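Local coordinates for protein xylulose kinase (Escherichia coli, PDB 2ITM) that phosphorylates D-xylulose to D-xylulose 5-phosphate with ATP, as a homodimeric sugar kinase of the FGGY family, at residues P38-Q43 / L132-R137. Sequence-based numbering, arbitrary orientation.
Sequences PLWSEQ and LLWVQR
With chi1 at -174°, Trp-134 extends its indole away from helix 128-138, opposite its own backbone N; Trp-40, at -69°, sets CG opposite its carbonyl carbon. The two indoles together span the 12.3 Å between the CA atoms of Trp-40 and Trp-134. The pair lies in the N-terminal domain of this FGGY kinase, a domain of the actin-like ATPase clan, away from the sugar site. It joins the loop leading into strand 42-43 to helix 128-138. Tryptophan suits both positions because its long, rigid indole carries an apolar benzo end well away from the backbone: the benzo ends of the indoles meet, while the pyrrole nitrogens stay out of the contact. The two six-membered rings cross at about a right angle (87°), with their centroids 5.3 Å apart. Arg-100 lies by both indoles in cation-pi contact and also forms a salt bridge with Glu-42, so one guanidinium serves the tryptophan pair and an acid of the strand. On the helix side, His-138 stacks on Trp-134. An alanine in place of Trp-40 would probably leave the benzo end of Trp-134 without its loop partner and deprive Arg-100 of one aromatic neighbour. The touch itself is narrow: CZ2 of Trp-40 lies 3.6 Å from CH2 of Trp-134 and equally near its CZ2.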
loop_
_atom_site.group_PDB
_atom_site.type_symbol
_atom_site.label_atom_id
_atom_site.label_comp_id
_atom_site.label_asym_id
_atom_site.label_seq_id
_atom_site.Cartn_x
_atom_site.Cartn_y
_atom_site.Cartn_z
ATOM N N PRO A 38 -21.904 14.063 -9.616
ATOM C CA PRO A 38 -21.394 12.970 -8.796
ATOM C C PRO A 38 -22.516 12.045 -8.330
ATOM O O PRO A 38 -23.514 12.492 -7.787
ATOM C CB PRO A 38 -20.745 13.694 -7.611
ATOM C CG PRO A 38 -20.941 15.158 -7.861
ATOM C CD PRO A 38 -22.021 15.309 -8.853
ATOM N N LEU A 39 -22.337 10.757 -8.582
ATOM C CA LEU A 39 -23.312 9.744 -8.205
ATOM C C LEU A 39 -24.452 9.587 -9.201
ATOM O O LEU A 39 -25.345 8.790 -8.997
ATOM C CB LEU A 39 -23.961 10.081 -6.864
ATOM C CG LEU A 39 -23.090 9.986 -5.616
ATOM C CD1 LEU A 39 -23.922 10.159 -4.387
ATOM C CD2 LEU A 39 -22.328 8.681 -5.554
ATOM N N TRP A 40 -24.427 10.358 -10.274
ATOM C CA TRP A 40 -25.467 10.256 -11.276
ATOM C C TRP A 40 -24.956 9.403 -12.412
ATOM O O TRP A 40 -23.824 9.550 -12.868
ATOM C CB TRP A 40 -25.976 11.585 -11.796
ATOM C CG TRP A 40 -26.755 12.367 -10.812
ATOM C CD1 TRP A 40 -26.564 12.416 -9.474
ATOM C CD2 TRP A 40 -27.844 13.238 -11.090
ATOM N NE1 TRP A 40 -27.475 13.260 -8.894
ATOM C CE2 TRP A 40 -28.274 13.776 -9.869
ATOM C CE3 TRP A 40 -28.510 13.618 -12.256
ATOM C CZ2 TRP A 40 -29.321 14.672 -9.784
ATOM C CZ3 TRP A 40 -29.547 14.494 -12.165
ATOM C CH2 TRP A 40 -29.943 15.019 -10.940
ATOM N N SER A 41 -25.815 8.500 -12.856
ATOM C CA SER A 41 -25.532 7.633 -13.976
ATOM C C SER A 41 -26.793 7.493 -14.807
ATOM O O SER A 41 -27.766 6.906 -14.362
ATOM C CB SER A 41 -25.048 6.270 -13.486
ATOM O OG SER A 41 -24.445 5.535 -14.523
ATOM N N GLU A 42 -26.764 8.070 -16.006
ATOM C CA GLU A 42 -27.969 8.194 -16.789
ATOM C C GLU A 42 -27.711 7.842 -18.257
ATOM O O GLU A 42 -26.610 7.972 -18.758
ATOM C CB GLU A 42 -28.509 9.624 -16.712
ATOM C CG GLU A 42 -29.087 9.994 -15.354
ATOM C CD GLU A 42 -29.590 11.415 -15.326
ATOM O OE1 GLU A 42 -29.170 12.194 -16.208
ATOM O OE2 GLU A 42 -30.378 11.716 -14.456
ATOM N N GLN A 43 -28.763 7.405 -18.928
ATOM C CA GLN A 43 -28.756 7.272 -20.371
ATOM C C GLN A 43 -30.059 7.757 -20.979
ATOM O O GLN A 43 -31.103 7.732 -20.349
ATOM C CB GLN A 43 -28.472 5.830 -20.784
ATOM C CG GLN A 43 -27.026 5.429 -20.664
ATOM C CD GLN A 43 -26.804 3.941 -20.801
ATOM O OE1 GLN A 43 -25.720 3.509 -21.135
ATOM N NE2 GLN A 43 -27.825 3.163 -20.525
ATOM N N LEU A 132 -37.640 6.492 -7.695
ATOM C CA LEU A 132 -38.885 7.199 -7.895
ATOM C C LEU A 132 -39.314 8.108 -6.761
ATOM O O LEU A 132 -39.883 9.161 -7.001
ATOM C CB LEU A 132 -39.995 6.260 -8.322
ATOM C CG LEU A 132 -39.946 6.258 -9.855
ATOM C CD1 LEU A 132 -39.431 4.972 -10.382
ATOM C CD2 LEU A 132 -41.202 6.723 -10.519
ATOM N N LEU A 133 -39.036 7.693 -5.533
ATOM C CA LEU A 133 -39.129 8.587 -4.392
ATOM C C LEU A 133 -38.258 9.822 -4.552
ATOM O O LEU A 133 -38.691 10.919 -4.264
ATOM C CB LEU A 133 -38.787 7.856 -3.103
ATOM C CG LEU A 133 -39.929 7.597 -2.124
ATOM C CD1 LEU A 133 -40.752 6.426 -2.577
ATOM C CD2 LEU A 133 -39.406 7.363 -0.736
ATOM N N TRP A 134 -37.031 9.640 -5.017
ATOM C CA TRP A 134 -36.140 10.762 -5.271
ATOM C C TRP A 134 -36.718 11.748 -6.276
ATOM O O TRP A 134 -36.736 12.944 -6.035
ATOM C CB TRP A 134 -34.765 10.287 -5.736
ATOM C CG TRP A 134 -33.749 11.371 -5.883
ATOM C CD1 TRP A 134 -32.809 11.718 -4.982
ATOM C CD2 TRP A 134 -33.572 12.247 -6.997
ATOM N NE1 TRP A 134 -32.046 12.757 -5.454
ATOM C CE2 TRP A 134 -32.498 13.097 -6.697
ATOM C CE3 TRP A 134 -34.209 12.399 -8.223
ATOM C CZ2 TRP A 134 -32.053 14.074 -7.573
ATOM C CZ3 TRP A 134 -33.763 13.361 -9.087
ATOM C CH2 TRP A 134 -32.701 14.190 -8.759
ATOM N N VAL A 135 -37.214 11.243 -7.392
ATOM C CA VAL A 135 -37.874 12.095 -8.363
ATOM C C VAL A 135 -39.080 12.822 -7.769
ATOM O O VAL A 135 -39.228 14.020 -7.935
ATOM C CB VAL A 135 -38.273 11.323 -9.631
ATOM C CG1 VAL A 135 -39.217 12.154 -10.497
ATOM C CG2 VAL A 135 -37.040 10.915 -10.416
ATOM N N GLN A 136 -39.920 12.099 -7.050
ATOM C CA GLN A 136 -41.012 12.736 -6.348
ATOM C C GLN A 136 -40.544 13.898 -5.484
ATOM O O GLN A 136 -41.178 14.936 -5.443
ATOM C CB GLN A 136 -41.803 11.743 -5.511
ATOM C CG GLN A 136 -43.049 12.374 -4.925
ATOM C CD GLN A 136 -43.814 11.454 -4.021
ATOM O OE1 GLN A 136 -45.011 11.618 -3.847
ATOM N NE2 GLN A 136 -43.115 10.486 -3.425
ATOM N N ARG A 137 -39.414 13.707 -4.813
ATOM C CA ARG A 137 -38.943 14.626 -3.795
ATOM C C ARG A 137 -38.162 15.765 -4.408
ATOM O O ARG A 137 -38.173 16.873 -3.909
ATOM C CB ARG A 137 -38.076 13.892 -2.783
ATOM C CG ARG A 137 -38.866 13.083 -1.788
ATOM C CD ARG A 137 -38.088 11.982 -1.103
ATOM N NE ARG A 137 -37.090 12.513 -0.191
ATOM C CZ ARG A 137 -37.363 13.002 1.008
ATOM N NH1 ARG A 137 -38.610 13.035 1.455
ATOM N NH2 ARG A 137 -36.382 13.464 1.759
#